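Local structure of beta-hexosaminidase Amuc_2018 (Akkermansia muciniphila, 6JEB) at residues A[133-145]-A[234-247]. The protein hydrolyses terminal non-reducing N-acetyl-D-hexosamine residues, releasing N-acetylglucosamine from chitobiose and terminally unbranched N-glycans as a family 20 glycoside hydrolase. Numbering follows the deposited sequence. Where two conformers were deposited one is given.
Sequences GWRLPVPGYPKLK and KFYASVFNELKDIF
F235 reaches out of helix 230-246 into an aromatic cluster with Y141 and W134, fastening one of the loops of the family 20 TIM barrel to a helix on its outside. Its CB lies 4.0 Å from Y141 OH. With CG anti to the backbone N (chi1 172°), the ring is carried across one face of the tyrosine: CD1 sits over the centre of the Y141 ring, 3.6 Å from Y141 CD1, in an edge-to-face pair with planes at 78°. Next along that edge, CE1 meets L144 CD1 at 3.8 Å. At the tip, CZ comes 3.6 Å from W134 CH2, the two rings meeting obliquely, while L197 of helix 195-200 also touches the phenylalanine. W134 itself is pinned in rotation because NE1 donates to L136 O, in the ring plane and on a lone pair, and L144 CD2 lies over the five-membered ring of the indole. Further along the helix the contact turns aliphatic: V138 CG2 packs on V239 CG2, and L136 CD2 touches both V239 CG1 and L243 CD2. A leucine in place of Y141 would probably leave the CD1 edge of F235 without its aromatic face and open a gap beside S238, whose OG now lies at the tyrosine's edge. The type II turn from V138 to Y141 brings P139 against E242, whose OE1 has a salt bridge to K167. That same oxygen also accepts from a water 2.8 Å away, which gives its other proton to P137 O.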
loop_
_atom_site.group_PDB
_atom_site.type_symbol
_atom_site.label_atom_id
_atom_site.label_comp_id
_atom_site.label_asym_id
_atom_site.label_seq_id
_atom_site.Cartn_x
_atom_site.Cartn_y
_atom_site.Cartn_z
ATOM N N GLY A 133 -0.939 15.618 -9.519
ATOM C CA GLY A 133 0.337 15.998 -8.954
ATOM C C GLY A 133 1.414 14.962 -9.189
ATOM O O GLY A 133 1.125 13.792 -9.473
ATOM N N TRP A 134 2.666 15.403 -9.068
ATOM C CA TRP A 134 3.848 14.571 -9.254
ATOM C C TRP A 134 4.798 14.935 -8.123
ATOM O O TRP A 134 5.157 16.108 -7.987
ATOM C CB TRP A 134 4.490 14.879 -10.617
ATOM C CG TRP A 134 5.731 14.077 -10.884
ATOM C CD1 TRP A 134 6.938 14.201 -10.251
ATOM C CD2 TRP A 134 5.877 13.000 -11.824
ATOM N NE1 TRP A 134 7.822 13.263 -10.738
ATOM C CE2 TRP A 134 7.199 12.525 -11.713
ATOM C CE3 TRP A 134 5.022 12.409 -12.766
ATOM C CZ2 TRP A 134 7.687 11.470 -12.490
ATOM C CZ3 TRP A 134 5.509 11.352 -13.535
ATOM C CH2 TRP A 134 6.830 10.904 -13.394
ATOM N N ARG A 135 5.210 13.946 -7.314
ATOM C CA ARG A 135 5.903 14.217 -6.055
ATOM C C ARG A 135 7.365 13.772 -6.012
ATOM O O ARG A 135 8.024 13.984 -4.977
ATOM C CB ARG A 135 5.147 13.593 -4.875
ATOM C CG ARG A 135 3.660 13.924 -4.836
ATOM C CD ARG A 135 3.402 15.440 -4.792
ATOM N NE ARG A 135 1.966 15.681 -4.837
ATOM C CZ ARG A 135 1.400 16.810 -5.257
ATOM N NH1 ARG A 135 2.149 17.849 -5.617
ATOM N NH2 ARG A 135 0.075 16.896 -5.311
ATOM N N LEU A 136 7.896 13.170 -7.087
ATOM C CA LEU A 136 9.263 12.662 -7.095
ATOM C C LEU A 136 10.169 13.625 -7.842
ATOM O O LEU A 136 9.967 13.829 -9.048
ATOM C CB LEU A 136 9.308 11.300 -7.781
ATOM C CG LEU A 136 10.726 10.732 -7.892
ATOM C CD1 LEU A 136 11.178 10.061 -6.586
ATOM C CD2 LEU A 136 10.849 9.759 -9.065
ATOM N N PRO A 137 11.194 14.195 -7.209
ATOM C CA PRO A 137 12.133 15.038 -7.959
ATOM C C PRO A 137 13.036 14.181 -8.835
ATOM O O PRO A 137 13.450 13.085 -8.447
ATOM C CB PRO A 137 12.932 15.736 -6.852
ATOM C CG PRO A 137 12.938 14.724 -5.733
ATOM C CD PRO A 137 11.574 14.064 -5.788
ATOM N N VAL A 138 13.319 14.675 -10.039
ATOM C CA VAL A 138 14.195 13.961 -10.967
ATOM C C VAL A 138 15.198 14.948 -11.545
ATOM O O VAL A 138 14.803 15.858 -12.294
ATOM C CB VAL A 138 13.411 13.267 -12.098
ATOM C CG1 VAL A 138 14.362 12.446 -12.959
ATOM C CG2 VAL A 138 12.298 12.385 -11.547
ATOM N N PRO A 139 16.487 14.804 -11.247
ATOM C CA PRO A 139 17.489 15.697 -11.840
ATOM C C PRO A 139 17.399 15.684 -13.359
ATOM O O PRO A 139 17.226 14.631 -13.987
ATOM C CB PRO A 139 18.817 15.111 -11.349
ATOM C CG PRO A 139 18.461 14.420 -10.058
ATOM C CD PRO A 139 17.084 13.859 -10.285
ATOM N N GLY A 140 17.488 16.876 -13.944
ATOM C CA GLY A 140 17.365 17.047 -15.374
ATOM C C GLY A 140 15.961 17.322 -15.863
ATOM O O GLY A 140 15.785 17.618 -17.054
ATOM N N TYR A 141 14.954 17.234 -14.994
ATOM C CA TYR A 141 13.560 17.468 -15.377
ATOM C C TYR A 141 12.940 18.462 -14.405
ATOM O O TYR A 141 12.036 18.122 -13.633
ATOM C CB TYR A 141 12.781 16.151 -15.473
ATOM C CG TYR A 141 13.363 15.295 -16.573
ATOM C CD1 TYR A 141 12.948 15.452 -17.889
ATOM C CD2 TYR A 141 14.384 14.390 -16.310
ATOM C CE1 TYR A 141 13.511 14.706 -18.913
ATOM C CE2 TYR A 141 14.954 13.642 -17.318
ATOM C CZ TYR A 141 14.513 13.800 -18.619
ATOM O OH TYR A 141 15.079 13.059 -19.631
ATOM N N PRO A 142 13.413 19.714 -14.425
ATOM C CA PRO A 142 12.973 20.684 -13.411
ATOM C C PRO A 142 11.517 21.077 -13.519
ATOM O O PRO A 142 10.975 21.604 -12.539
ATOM C CB PRO A 142 13.900 21.886 -13.638
ATOM C CG PRO A 142 14.350 21.748 -15.069
ATOM C CD PRO A 142 14.468 20.268 -15.295
ATOM N N LYS A 143 10.855 20.833 -14.654
ATOM C CA LYS A 143 9.441 21.169 -14.730
ATOM C C LYS A 143 8.567 20.213 -13.933
ATOM O O LYS A 143 7.393 20.526 -13.707
ATOM C CB LYS A 143 8.950 21.276 -16.174
ATOM C CG LYS A 143 9.619 22.368 -16.997
ATOM C CD LYS A 143 8.883 22.506 -18.334
ATOM C CE LYS A 143 9.584 23.389 -19.309
ATOM N NZ LYS A 143 8.703 23.584 -20.492
ATOM N N LEU A 144 9.092 19.064 -13.495
ATOM C CA LEU A 144 8.320 18.266 -12.552
ATOM C C LEU A 144 8.040 19.072 -11.292
ATOM O O LEU A 144 6.933 19.017 -10.743
ATOM C CB LEU A 144 9.050 16.965 -12.210
ATOM C CG LEU A 144 9.324 16.038 -13.400
ATOM C CD1 LEU A 144 10.123 14.832 -12.932
ATOM C CD2 LEU A 144 8.014 15.588 -14.041
ATOM N N LYS A 145 9.035 19.839 -10.826
ATOM C CA LYS A 145 8.833 20.712 -9.674
ATOM C C LYS A 145 8.036 21.956 -10.052
ATOM O O LYS A 145 7.032 22.278 -9.410
ATOM C CB LYS A 145 10.180 21.108 -9.060
ATOM C CG LYS A 145 10.087 22.177 -7.970
ATOM C CD LYS A 145 9.323 21.706 -6.739
ATOM C CE LYS A 145 9.212 22.827 -5.700
ATOM N NZ LYS A 145 8.541 22.371 -4.422
ATOM N N LYS A 234 14.302 8.226 -22.351
ATOM C CA LYS A 234 15.344 8.909 -21.595
ATOM C C LYS A 234 14.806 9.391 -20.255
ATOM O O LYS A 234 15.494 9.292 -19.229
ATOM C CB LYS A 234 15.909 10.079 -22.398
ATOM C CG LYS A 234 17.104 10.749 -21.735
ATOM C CD LYS A 234 17.784 11.722 -22.672
ATOM C CE LYS A 234 19.007 12.364 -22.016
ATOM N NZ LYS A 234 19.537 13.503 -22.808
ATOM N N PHE A 235 13.570 9.895 -20.243
ATOM C CA PHE A 235 12.966 10.364 -19.000
ATOM C C PHE A 235 12.802 9.219 -18.010
ATOM O O PHE A 235 13.235 9.312 -16.857
ATOM C CB PHE A 235 11.611 11.012 -19.295
ATOM C CG PHE A 235 10.819 11.360 -18.061
ATOM C CD1 PHE A 235 11.247 12.371 -17.210
ATOM C CD2 PHE A 235 9.640 10.695 -17.769
ATOM C CE1 PHE A 235 10.517 12.704 -16.076
ATOM C CE2 PHE A 235 8.892 11.027 -16.635
ATOM C CZ PHE A 235 9.331 12.028 -15.791
ATOM N N TYR A 236 12.174 8.120 -18.438
ATOM C CA TYR A 236 11.948 7.037 -17.484
ATOM C C TYR A 236 13.251 6.389 -17.034
ATOM O O TYR A 236 13.343 5.943 -15.886
ATOM C CB TYR A 236 10.947 6.019 -18.031
ATOM C CG TYR A 236 9.519 6.522 -17.983
ATOM C CD1 TYR A 236 8.977 7.042 -16.812
ATOM C CD2 TYR A 236 8.714 6.477 -19.108
ATOM C CE1 TYR A 236 7.670 7.502 -16.769
ATOM C CE2 TYR A 236 7.413 6.931 -19.077
ATOM C CZ TYR A 236 6.893 7.441 -17.902
ATOM O OH TYR A 236 5.590 7.895 -17.865
ATOM N N ALA A 237 14.268 6.331 -17.901
ATOM C CA ALA A 237 15.573 5.857 -17.442
ATOM C C ALA A 237 16.107 6.742 -16.323
ATOM O O ALA A 237 16.652 6.240 -15.332
ATOM C CB ALA A 237 16.569 5.782 -18.606
ATOM N N SER A 238 15.935 8.064 -16.452
ATOM C CA SER A 238 16.372 8.973 -15.394
ATOM C C SER A 238 15.554 8.776 -14.130
ATOM O O SER A 238 16.105 8.794 -13.024
ATOM C CB SER A 238 16.260 10.423 -15.856
ATOM O OG SER A 238 17.072 10.654 -16.989
ATOM N N VAL A 239 14.233 8.624 -14.275
ATOM C CA VAL A 239 13.378 8.350 -13.122
ATOM C C VAL A 239 13.855 7.094 -12.407
ATOM O O VAL A 239 14.039 7.080 -11.184
ATOM C CB VAL A 239 11.909 8.220 -13.561
ATOM C CG1 VAL A 239 11.047 7.740 -12.392
ATOM C CG2 VAL A 239 11.396 9.542 -14.105
ATOM N N PHE A 240 14.058 6.014 -13.165
ATOM C CA PHE A 240 14.432 4.746 -12.552
ATOM C C PHE A 240 15.811 4.811 -11.907
ATOM O O PHE A 240 16.048 4.135 -10.900
ATOM C CB PHE A 240 14.366 3.613 -13.579
ATOM C CG PHE A 240 12.992 3.377 -14.156
ATOM C CD1 PHE A 240 11.849 3.838 -13.521
ATOM C CD2 PHE A 240 12.853 2.686 -15.354
ATOM C CE1 PHE A 240 10.587 3.609 -14.068
ATOM C CE2 PHE A 240 11.603 2.453 -15.910
ATOM C CZ PHE A 240 10.465 2.918 -15.266
ATOM N N ASN A 241 16.735 5.595 -12.475
ATOM C CA ASN A 241 18.036 5.771 -11.834
ATOM C C ASN A 241 17.891 6.438 -10.470
ATOM O O ASN A 241 18.566 6.051 -9.507
ATOM C CB ASN A 241 18.977 6.563 -12.746
ATOM C CG ASN A 241 19.482 5.741 -13.920
ATOM O OD1 ASN A 241 19.491 4.509 -13.872
ATOM N ND2 ASN A 241 19.914 6.420 -14.978
ATOM N N GLU A 242 17.008 7.438 -10.361
ATOM C CA GLU A 242 16.759 8.041 -9.055
ATOM C C GLU A 242 16.168 7.025 -8.094
ATOM O O GLU A 242 16.551 6.972 -6.919
ATOM C CB GLU A 242 15.811 9.235 -9.174
ATOM C CG GLU A 242 16.412 10.398 -9.895
ATOM C CD GLU A 242 17.740 10.805 -9.293
ATOM O OE1 GLU A 242 17.757 11.180 -8.098
ATOM O OE2 GLU A 242 18.758 10.740 -10.011
ATOM N N LEU A 243 15.226 6.210 -8.575
ATOM C CA LEU A 243 14.627 5.206 -7.704
ATOM C C LEU A 243 15.663 4.191 -7.242
ATOM O O LEU A 243 15.609 3.722 -6.102
ATOM C CB LEU A 243 13.466 4.517 -8.416
ATOM C CG LEU A 243 12.300 5.423 -8.835
ATOM C CD1 LEU A 243 11.182 4.591 -9.463
ATOM C CD2 LEU A 243 11.783 6.250 -7.657
ATOM N N LYS A 244 16.615 3.842 -8.115
ATOM C CA LYS A 244 17.692 2.933 -7.723
ATOM C C LYS A 244 18.516 3.522 -6.581
ATOM O O LYS A 244 18.891 2.811 -5.636
ATOM C CB LYS A 244 18.581 2.634 -8.937
ATOM C CG LYS A 244 19.780 1.750 -8.641
ATOM C CD LYS A 244 19.367 0.333 -8.333
ATOM C CE LYS A 244 20.592 -0.558 -8.113
ATOM N NZ LYS A 244 20.233 -1.990 -7.899
ATOM N N ASP A 245 18.798 4.824 -6.651
ATOM C CA ASP A 245 19.578 5.456 -5.598
ATOM C C ASP A 245 18.792 5.548 -4.293
ATOM O O ASP A 245 19.363 5.349 -3.214
ATOM C CB ASP A 245 20.040 6.837 -6.056
ATOM C CG ASP A 245 21.042 7.451 -5.115
ATOM O OD1 ASP A 245 22.031 6.770 -4.777
ATOM O OD2 ASP A 245 20.849 8.612 -4.720
ATOM N N ILE A 246 17.495 5.834 -4.368
ATOM C CA ILE A 246 16.707 6.162 -3.180
ATOM C C ILE A 246 16.131 4.928 -2.516
ATOM O O ILE A 246 16.133 4.820 -1.285
ATOM C CB ILE A 246 15.589 7.160 -3.542
ATOM C CG1 ILE A 246 16.178 8.479 -4.035
ATOM C CG2 ILE A 246 14.658 7.383 -2.339
ATOM C CD1 ILE A 246 15.140 9.362 -4.720
ATOM N N PHE A 247 15.572 4.017 -3.312
ATOM C CA PHE A 247 14.707 2.966 -2.784
ATOM C C PHE A 247 15.389 1.618 -2.919
ATOM O O PHE A 247 15.335 0.998 -3.991
ATOM C CB PHE A 247 13.365 2.968 -3.525
ATOM C CG PHE A 247 12.564 4.221 -3.308
ATOM C CD1 PHE A 247 11.898 4.439 -2.106
ATOM C CD2 PHE A 247 12.488 5.194 -4.297
ATOM C CE1 PHE A 247 11.156 5.601 -1.894
ATOM C CE2 PHE A 247 11.743 6.359 -4.104
ATOM C CZ PHE A 247 11.078 6.564 -2.895
HETATM O O HOH W 1 15.772 12.690 -6.896
HETATM O O HOH W 2 18.645 12.651 -14.833
#